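Local structure of tryparedoxin (Crithidia fasciculata, 1O8X) at residues Ile11-Leu14 with Gly19-Glu22; Phe32-Ala37 with Gly45-Leu50; Glu52-Phe57 with Met84-Val89. The protein probably works as a thioredoxin-like dithiol-disulfide oxidoreductase, passing reducing equivalents in the trypanosomatid response to oxidative stress. The protein carries 1 engineered substitution. One frame throughout, in Å; residues are numbered along the deposited sequence.

Contact 1: Ile11-Leu14 with Gly19-Glu22; sequences IEKL and GEVE
Lys-13 and Glu-20 both set CG beside the backbone N (chi1 -63° and -70°), and their side chains meet on one face of the hairpin. Beyond CG the two differ. Glu-20 runs on extended, while Lys-13 bends at chi2 and again at chi4. The chains cross at about a right angle. The carboxylate of Glu-20 lies against the aliphatic part of Lys-13, with Glu-20 OE1 3.3 Å from Lys-13 CD. The charged ends do not join: Lys-13 NZ stays 4.8 Å from Glu-20 OE1. Their attraction is therefore at most a longer-range one. Glu-20 OE2 instead forms a salt bridge with Arg-15.

Leu-14 and Val-21 form the hydrogen-bonded pair. Leu-14 N donates to Val-21 O at 2.8 Å, and Val-21 N returns a bond of the same length to Leu-14 O. Both bonds are nearly straight. Leu-14 O also receives a CA-H...O contact from Glu-20 CA at 3.1 Å. The next pair, Lys-13 with Glu-22, is non-hydrogen-bonded, and its CA atoms are 4.4 Å apart.

The other face of the hairpin is apolar. Leu-14 CB is 4.4 Å from Val-21 CG2, and both side chains rest on Leu-87. Leu-14 is buried, whereas the charged face is exposed. This is an antiparallel beta hairpin, here forming one border of the central sheet of a thioredoxin-like fold.

Contact 2: Phe32-Ala37 with Gly45-Leu50; sequences FFYFSA and GFTPQL
Tyr-34 has the most surface buried in this contact, followed by Leu-50 and Thr-47. Tyr-34 leaves the strand with CG anti to the backbone N (chi1 -179°). This carries its ring across to helix 41-57. The strand and helix segments run nearly antiparallel, with their axes 11.2 Å apart, and the tyrosine spans much of that gap.

Leu-50 takes one face of the ring. Its CD2 methyl lies 3.8 Å from the centroid of the Tyr-34 ring and only 6° off the ring normal. This is a CH-pi contact, centred on the face. Leu-50 points toward the strand from its CA, with CG anti to its own backbone N, and CD2 is the branch that reaches the ring. The opposite face of the ring is covered within the strand itself, by CB of Ser-36 near the rim.

Thr-47 meets the ring at its edge. Tyr-34 OH donates a hydrogen bond to Thr-47 OG1 at 2.7 Å, and OG1 lies in the ring plane. Thr-47 OG1 is also hydrogen-bonded to the backbone O of Ala-43, the engineered residue one turn earlier in the helix. Phe-46 fits beside the hydroxyl end. Its CE2 comes to 3.6 Å from Tyr-34 CE1, and the two ring planes stand at 51°. Tyr-34 OH reaches the edge of the Phe-46 ring, 3.4 Å from CD2.

Strand, helix and strand 63-69 make up a beta-alpha-beta unit of the thioredoxin-like fold. All four touching residues are buried. The chemistry implies an apolar interface with one polar link: the phenol hydroxyl finds its acceptor on the helix, and its ring is held between a methyl and the serine CB.

Contact 3: Glu52-Phe57 with Met84-Val89; sequences EFYDKF and MPWLAV
Tyr-54 and Trp-86 make the tight half of this contact. The six-membered ring of Trp-86 turns its edge to the face of Tyr-54, an edge-to-face (T-shaped) pair. The planes stand at 79° and the centroids are 5.3 Å apart. Trp-86 CE3 is the atom over the face, 3.7 Å from Tyr-54 CG and offset toward the rim. Trp-86 CB adds to the contact near the far end of the phenol, 3.7 Å from Tyr-54 CZ. The bond from CA to CB of Trp-86 points toward the helix, and CG sits between the backbone N and the carbonyl carbon (chi1 45°); with this torsion CE3 lies over the Tyr-54 ring.

In the fold, the contact packs the later part of helix 41-57 against the loop that leads into strand 87-88 of the central sheet of the thioredoxin-like fold. Val-65 of strand 63-69 touches both side chains.

The looser side begins at Pro-85, which is exposed. Its CG lies 3.7 Å from Tyr-54 CD2, approaching obliquely. Asp-55 OD1 comes only to 4.4 Å from the same Pro-85 CG. A water bridges the two segments here, donating to Tyr-54 OH and to Pro-85 O, each at 2.9 Å. The phenol hydroxyl has a second partner in Glu-64 OE1, with which it is hydrogen-bonded.

In the fold
Contacts 2 and 3 share helix 41-57, and their centres are 9 Å apart. They touch directly: Leu-50 CG is 3.5 Å from Trp-86 CH2, so the indole of contact 3 borders the leucine that covers Tyr-34 in contact 2. Contact 1 lies at the sheet border, about 16 Å from contact 3 and 20 Å from contact 2, centre to centre. It meets contact 3 where strands 13-16 and 87-88 are neighbours, with Leu-14 CB 3.5 Å from Ala-88 O. Cys-40 and position 43 lie between the two segments of contact 2 in the chain. They form a disulfide in another structure of this protein; it is absent here, where 43 is an engineered alanine.

Contact 1: Ile11-Leu14 with Gly19-Glu22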
loop_
_atom_site.group_PDB
_atom_site.type_symbol
_atom_site.label_atom_id
_atom_site.label_comp_id
_atom_site.label_asym_id
_atom_site.label_seq_id
_atom_site.Cartn_x
_atom_site.Cartn_y
_atom_site.Cartn_z
ATOM N N ILE A 11 14.833 3.397 3.796
ATOM C CA ILE A 11 14.142 2.302 4.461
ATOM C C ILE A 11 14.504 1.005 3.747
ATOM O O ILE A 11 14.137 0.797 2.590
ATOM C CB ILE A 11 12.608 2.536 4.504
ATOM C CG1 ILE A 11 12.272 3.756 5.375
ATOM C CG2 ILE A 11 11.889 1.292 5.024
ATOM C CD1 ILE A 11 10.844 4.274 5.209
ATOM N N GLU A 12 15.238 0.142 4.439
ATOM C CA GLU A 12 15.748 -1.087 3.842
ATOM C C GLU A 12 14.836 -2.283 4.078
ATOM O O GLU A 12 14.913 -3.273 3.359
ATOM C CB GLU A 12 17.138 -1.396 4.399
ATOM C CG GLU A 12 18.263 -0.589 3.769
ATOM C CD GLU A 12 19.605 -1.292 3.885
ATOM O OE1 GLU A 12 19.915 -1.815 4.977
ATOM O OE2 GLU A 12 20.356 -1.327 2.882
ATOM N N LYS A 13 13.988 -2.191 5.097
ATOM C CA LYS A 13 13.130 -3.308 5.484
ATOM C C LYS A 13 11.698 -2.863 5.701
ATOM O O LYS A 13 11.449 -1.759 6.177
ATOM C CB LYS A 13 13.646 -3.985 6.754
ATOM C CG LYS A 13 15.023 -4.620 6.613
ATOM C CD LYS A 13 15.145 -5.875 7.456
ATOM C CE LYS A 13 16.502 -6.523 7.263
ATOM N NZ LYS A 13 17.624 -5.654 7.750
ATOM N N LEU A 14 10.769 -3.746 5.357
ATOM C CA LEU A 14 9.347 -3.521 5.600
ATOM C C LEU A 14 8.815 -4.659 6.439
ATOM O O LEU A 14 9.354 -5.771 6.397
ATOM C CB LEU A 14 8.567 -3.459 4.283
ATOM C CG LEU A 14 8.950 -2.362 3.295
ATOM C CD1 LEU A 14 8.239 -2.634 1.973
ATOM C CD2 LEU A 14 8.568 -1.001 3.854
ATOM N N GLY A 19 7.564 -10.360 11.212
ATOM C CA GLY A 19 8.951 -10.141 10.867
ATOM C C GLY A 19 9.104 -9.047 9.830
ATOM O O GLY A 19 8.284 -8.126 9.747
ATOM N N GLU A 20 10.165 -9.154 9.040
ATOM C CA GLU A 20 10.507 -8.149 8.042
ATOM C C GLU A 20 10.942 -8.790 6.729
ATOM O O GLU A 20 11.397 -9.938 6.700
ATOM C CB GLU A 20 11.636 -7.255 8.568
ATOM C CG GLU A 20 11.244 -6.318 9.703
ATOM C CD GLU A 20 12.384 -5.417 10.167
ATOM O OE1 GLU A 20 13.525 -5.905 10.309
ATOM O OE2 GLU A 20 12.139 -4.208 10.394
ATOM N N VAL A 21 10.793 -8.034 5.640
ATOM C CA VAL A 21 11.404 -8.361 4.349
ATOM C C VAL A 21 12.236 -7.170 3.879
ATOM O O VAL A 21 12.012 -6.034 4.315
ATOM C CB VAL A 21 10.372 -8.717 3.241
ATOM C CG1 VAL A 21 9.521 -9.888 3.631
ATOM C CG2 VAL A 21 9.476 -7.525 2.903
ATOM N N GLU A 22 13.197 -7.429 2.996
ATOM C CA GLU A 22 13.994 -6.362 2.395
ATOM C C GLU A 22 13.215 -5.650 1.286
ATOM O O GLU A 22 12.507 -6.284 0.503
ATOM C CB GLU A 22 15.325 -6.915 1.855
ATOM C CG GLU A 22 16.252 -7.426 2.954
ATOM C CD GLU A 22 17.647 -7.803 2.470
ATOM O OE1 GLU A 22 17.764 -8.588 1.505
ATOM O OE2 GLU A 22 18.641 -7.336 3.081
#

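Contact 2: Phe32-Ala37 with Gly45-Leu50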
loop_
_atom_site.group_PDB
_atom_site.type_symbol
_atom_site.label_atom_id
_atom_site.label_comp_id
_atom_site.label_asym_id
_atom_site.label_seq_id
_atom_site.Cartn_x
_atom_site.Cartn_y
_atom_site.Cartn_z
ATOM N N PHE A 32 1.761 -1.080 -4.539
ATOM C CA PHE A 32 0.673 -0.208 -4.129
ATOM C C PHE A 32 0.898 0.259 -2.705
ATOM O O PHE A 32 0.954 -0.563 -1.775
ATOM C CB PHE A 32 -0.655 -0.961 -4.148
ATOM C CG PHE A 32 -1.200 -1.240 -5.506
ATOM C CD1 PHE A 32 -1.130 -2.534 -6.007
ATOM C CD2 PHE A 32 -1.845 -0.248 -6.259
ATOM C CE1 PHE A 32 -1.646 -2.849 -7.247
ATOM C CE2 PHE A 32 -2.364 -0.540 -7.516
ATOM C CZ PHE A 32 -2.280 -1.849 -8.011
ATOM N N PHE A 33 0.976 1.565 -2.510
ATOM C CA PHE A 33 0.945 2.164 -1.178
ATOM C C PHE A 33 -0.503 2.299 -0.747
ATOM O O PHE A 33 -1.304 2.947 -1.436
ATOM C CB PHE A 33 1.613 3.536 -1.211
ATOM C CG PHE A 33 3.055 3.487 -1.601
ATOM C CD1 PHE A 33 3.497 4.144 -2.740
ATOM C CD2 PHE A 33 3.974 2.790 -0.816
ATOM C CE1 PHE A 33 4.852 4.117 -3.103
ATOM C CE2 PHE A 33 5.320 2.743 -1.169
ATOM C CZ PHE A 33 5.758 3.420 -2.317
ATOM N N TYR A 34 -0.842 1.648 0.362
ATOM C CA TYR A 34 -2.206 1.655 0.892
ATOM C C TYR A 34 -2.250 2.540 2.116
ATOM O O TYR A 34 -1.724 2.188 3.166
ATOM C CB TYR A 34 -2.654 0.231 1.240
ATOM C CG TYR A 34 -4.073 0.170 1.781
ATOM C CD1 TYR A 34 -5.091 0.945 1.218
ATOM C CD2 TYR A 34 -4.400 -0.670 2.853
ATOM C CE1 TYR A 34 -6.397 0.885 1.703
ATOM C CE2 TYR A 34 -5.720 -0.733 3.344
ATOM C CZ TYR A 34 -6.705 0.038 2.746
ATOM O OH TYR A 34 -8.019 0.014 3.180
ATOM N N PHE A 35 -2.841 3.716 1.948
ATOM C CA PHE A 35 -2.980 4.683 3.043
ATOM C C PHE A 35 -4.306 4.426 3.743
ATOM O O PHE A 35 -5.378 4.508 3.125
ATOM C CB PHE A 35 -2.943 6.116 2.499
ATOM C CG PHE A 35 -1.672 6.436 1.765
ATOM C CD1 PHE A 35 -1.527 6.119 0.415
ATOM C CD2 PHE A 35 -0.596 7.020 2.430
ATOM C CE1 PHE A 35 -0.333 6.384 -0.255
ATOM C CE2 PHE A 35 0.590 7.303 1.743
ATOM C CZ PHE A 35 0.713 6.977 0.414
ATOM N N SER A 36 -4.228 4.079 5.023
ATOM C CA SER A 36 -5.420 3.751 5.796
ATOM C C SER A 36 -5.113 3.901 7.276
ATOM O O SER A 36 -3.997 4.233 7.641
ATOM C CB SER A 36 -5.931 2.343 5.462
ATOM O OG SER A 36 -7.222 2.195 6.023
ATOM N N ALA A 37 -6.116 3.667 8.120
ATOM C CA ALA A 37 -5.947 3.731 9.564
ATOM C C ALA A 37 -7.024 2.905 10.202
ATOM O O ALA A 37 -8.117 2.755 9.644
ATOM C CB ALA A 37 -6.053 5.173 10.059
ATOM N N GLY A 45 -15.042 -1.255 5.004
ATOM C CA GLY A 45 -15.663 -1.942 3.884
ATOM C C GLY A 45 -14.697 -2.172 2.730
ATOM O O GLY A 45 -14.827 -3.158 1.986
ATOM N N PHE A 46 -13.718 -1.275 2.567
ATOM C CA PHE A 46 -12.791 -1.363 1.442
ATOM C C PHE A 46 -11.717 -2.433 1.645
ATOM O O PHE A 46 -11.397 -3.192 0.718
ATOM C CB PHE A 46 -12.122 -0.015 1.132
ATOM C CG PHE A 46 -11.127 -0.108 0.024
ATOM C CD1 PHE A 46 -11.566 -0.330 -1.268
ATOM C CD2 PHE A 46 -9.757 -0.045 0.271
ATOM C CE1 PHE A 46 -10.644 -0.460 -2.315
ATOM C CE2 PHE A 46 -8.838 -0.164 -0.776
ATOM C CZ PHE A 46 -9.295 -0.372 -2.065
ATOM N N THR A 47 -11.158 -2.502 2.851
ATOM C CA THR A 47 -10.040 -3.396 3.103
ATOM C C THR A 47 -10.310 -4.857 2.710
ATOM O O THR A 47 -9.458 -5.458 2.069
ATOM C CB THR A 47 -9.498 -3.249 4.534
ATOM O OG1 THR A 47 -9.095 -1.896 4.741
ATOM C CG2 THR A 47 -8.193 -4.041 4.697
ATOM N N PRO A 48 -11.466 -5.447 3.049
ATOM C CA PRO A 48 -11.740 -6.830 2.615
ATOM C C PRO A 48 -11.775 -7.012 1.092
ATOM O O PRO A 48 -11.386 -8.063 0.601
ATOM C CB PRO A 48 -13.112 -7.138 3.244
ATOM C CG PRO A 48 -13.239 -6.162 4.341
ATOM C CD PRO A 48 -12.558 -4.931 3.895
ATOM N N GLN A 49 -12.223 -5.996 0.358
ATOM C CA GLN A 49 -12.216 -6.059 -1.104
ATOM C C GLN A 49 -10.773 -6.045 -1.635
ATOM O O GLN A 49 -10.442 -6.756 -2.585
ATOM C CB GLN A 49 -13.046 -4.923 -1.690
ATOM C CG GLN A 49 -14.533 -5.017 -1.314
ATOM C CD GLN A 49 -15.300 -3.793 -1.746
ATOM O OE1 GLN A 49 -15.692 -3.683 -2.909
ATOM N NE2 GLN A 49 -15.511 -2.859 -0.819
ATOM N N LEU A 50 -9.902 -5.262 -1.000
ATOM C CA LEU A 50 -8.502 -5.229 -1.380
ATOM C C LEU A 50 -7.841 -6.563 -1.012
ATOM O O LEU A 50 -7.037 -7.086 -1.794
ATOM C CB LEU A 50 -7.801 -4.027 -0.734
ATOM C CG LEU A 50 -6.298 -3.933 -0.992
ATOM C CD1 LEU A 50 -5.958 -3.870 -2.479
ATOM C CD2 LEU A 50 -5.770 -2.697 -0.287
#

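Contact 3: Glu52-Phe57 with Met84-Val89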
loop_
_atom_site.group_PDB
_atom_site.type_symbol
_atom_site.label_atom_id
_atom_site.label_comp_id
_atom_site.label_asym_id
_atom_site.label_seq_id
_atom_site.Cartn_x
_atom_site.Cartn_y
_atom_site.Cartn_z
ATOM N N GLU A 52 -9.289 -9.529 -0.933
ATOM C CA GLU A 52 -9.738 -10.522 -1.911
ATOM C C GLU A 52 -8.973 -10.370 -3.228
ATOM O O GLU A 52 -8.522 -11.352 -3.818
ATOM C CB GLU A 52 -11.233 -10.352 -2.158
ATOM C CG GLU A 52 -11.823 -11.362 -3.127
ATOM C CD GLU A 52 -13.337 -11.337 -3.193
ATOM O OE1 GLU A 52 -14.001 -10.679 -2.341
ATOM O OE2 GLU A 52 -13.856 -11.973 -4.130
ATOM N N PHE A 53 -8.831 -9.141 -3.698
ATOM C CA PHE A 53 -8.076 -8.874 -4.916
ATOM C C PHE A 53 -6.603 -9.277 -4.789
ATOM O O PHE A 53 -6.031 -9.918 -5.688
ATOM C CB PHE A 53 -8.221 -7.402 -5.284
ATOM C CG PHE A 53 -7.724 -7.086 -6.667
ATOM C CD1 PHE A 53 -8.576 -7.192 -7.766
ATOM C CD2 PHE A 53 -6.401 -6.706 -6.880
ATOM C CE1 PHE A 53 -8.110 -6.905 -9.060
ATOM C CE2 PHE A 53 -5.932 -6.431 -8.164
ATOM C CZ PHE A 53 -6.792 -6.528 -9.246
ATOM N N TYR A 54 -5.999 -8.935 -3.654
ATOM C CA TYR A 54 -4.616 -9.293 -3.390
ATOM C C TYR A 54 -4.441 -10.805 -3.401
ATOM O O TYR A 54 -3.516 -11.323 -4.033
ATOM C CB TYR A 54 -4.208 -8.721 -2.036
ATOM C CG TYR A 54 -2.797 -8.987 -1.596
ATOM C CD1 TYR A 54 -1.765 -8.151 -2.010
ATOM C CD2 TYR A 54 -2.492 -10.060 -0.760
ATOM C CE1 TYR A 54 -0.465 -8.371 -1.603
ATOM C CE2 TYR A 54 -1.200 -10.284 -0.355
ATOM C CZ TYR A 54 -0.188 -9.446 -0.782
ATOM O OH TYR A 54 1.097 -9.644 -0.382
ATOM N N ASP A 55 -5.326 -11.517 -2.710
ATOM C CA ASP A 55 -5.172 -12.964 -2.624
ATOM C C ASP A 55 -5.283 -13.605 -4.007
ATOM O O ASP A 55 -4.525 -14.530 -4.329
ATOM C CB ASP A 55 -6.177 -13.547 -1.632
ATOM C CG ASP A 55 -5.765 -13.349 -0.174
ATOM O OD1 ASP A 55 -4.601 -12.982 0.133
ATOM O OD2 ASP A 55 -6.575 -13.568 0.749
ATOM N N LYS A 56 -6.210 -13.107 -4.829
ATOM C CA LYS A 56 -6.417 -13.647 -6.174
ATOM C C LYS A 56 -5.243 -13.364 -7.105
ATOM O O LYS A 56 -4.870 -14.212 -7.923
ATOM C CB LYS A 56 -7.663 -13.033 -6.808
ATOM C CG LYS A 56 -8.989 -13.564 -6.298
ATOM C CD LYS A 56 -10.159 -12.818 -6.954
ATOM C CE LYS A 56 -11.518 -13.290 -6.448
ATOM N NZ LYS A 56 -12.618 -12.352 -6.841
ATOM N N PHE A 57 -4.675 -12.163 -7.010
ATOM C CA PHE A 57 -3.862 -11.612 -8.102
ATOM C C PHE A 57 -2.461 -11.123 -7.768
ATOM O O PHE A 57 -1.720 -10.787 -8.692
ATOM C CB PHE A 57 -4.620 -10.480 -8.826
ATOM C CG PHE A 57 -5.938 -10.907 -9.416
ATOM C CD1 PHE A 57 -7.107 -10.246 -9.079
ATOM C CD2 PHE A 57 -6.016 -11.973 -10.315
ATOM C CE1 PHE A 57 -8.329 -10.621 -9.611
ATOM C CE2 PHE A 57 -7.237 -12.363 -10.856
ATOM C CZ PHE A 57 -8.406 -11.670 -10.506
ATOM N N MET A 84 -3.931 -7.746 8.083
ATOM C CA MET A 84 -3.583 -7.600 6.668
ATOM C C MET A 84 -2.558 -8.650 6.238
ATOM O O MET A 84 -1.692 -9.018 7.045
ATOM C CB MET A 84 -2.977 -6.221 6.423
ATOM C CG MET A 84 -3.926 -5.067 6.670
ATOM S SD MET A 84 -3.010 -3.507 6.644
ATOM C CE MET A 84 -4.286 -2.371 7.122
ATOM N N PRO A 85 -2.639 -9.126 4.985
ATOM C CA PRO A 85 -1.717 -10.173 4.506
ATOM C C PRO A 85 -0.418 -9.683 3.846
ATOM O O PRO A 85 0.433 -10.498 3.488
ATOM C CB PRO A 85 -2.570 -10.917 3.476
ATOM C CG PRO A 85 -3.404 -9.811 2.861
ATOM C CD PRO A 85 -3.725 -8.877 4.011
ATOM N N TRP A 86 -0.283 -8.369 3.665
ATOM C CA TRP A 86 0.785 -7.777 2.853
ATOM C C TRP A 86 1.857 -7.119 3.734
ATOM O O TRP A 86 2.122 -7.590 4.851
ATOM C CB TRP A 86 0.171 -6.807 1.821
ATOM C CG TRP A 86 -0.880 -5.886 2.405
ATOM C CD1 TRP A 86 -0.688 -4.926 3.371
ATOM C CD2 TRP A 86 -2.272 -5.874 2.104
ATOM N NE1 TRP A 86 -1.878 -4.309 3.661
ATOM C CE2 TRP A 86 -2.872 -4.876 2.904
ATOM C CE3 TRP A 86 -3.082 -6.588 1.211
ATOM C CZ2 TRP A 86 -4.243 -4.607 2.856
ATOM C CZ3 TRP A 86 -4.425 -6.320 1.163
ATOM C CH2 TRP A 86 -5.003 -5.341 1.983
ATOM N N LEU A 87 2.503 -6.066 3.227
ATOM C CA LEU A 87 3.630 -5.452 3.938
ATOM C C LEU A 87 3.230 -4.142 4.592
ATOM O O LEU A 87 2.159 -3.613 4.304
ATOM C CB LEU A 87 4.795 -5.206 2.978
ATOM C CG LEU A 87 5.188 -6.349 2.053
ATOM C CD1 LEU A 87 6.381 -5.952 1.194
ATOM C CD2 LEU A 87 5.492 -7.593 2.847
ATOM N N ALA A 88 4.104 -3.606 5.441
ATOM C CA ALA A 88 3.879 -2.300 6.049
ATOM C C ALA A 88 5.164 -1.537 6.252
ATOM O O ALA A 88 6.204 -2.123 6.570
ATOM C CB ALA A 88 3.166 -2.444 7.392
ATOM N N VAL A 89 5.087 -0.222 6.083
ATOM C CA VAL A 89 6.171 0.651 6.554
ATOM C C VAL A 89 6.155 0.550 8.074
ATOM O O VAL A 89 5.096 0.663 8.687
ATOM C CB VAL A 89 5.968 2.125 6.120
ATOM C CG1 VAL A 89 7.078 3.014 6.694
ATOM C CG2 VAL A 89 5.922 2.238 4.596
HETATM O O HOH W 1 2.326 -11.462 1.520
#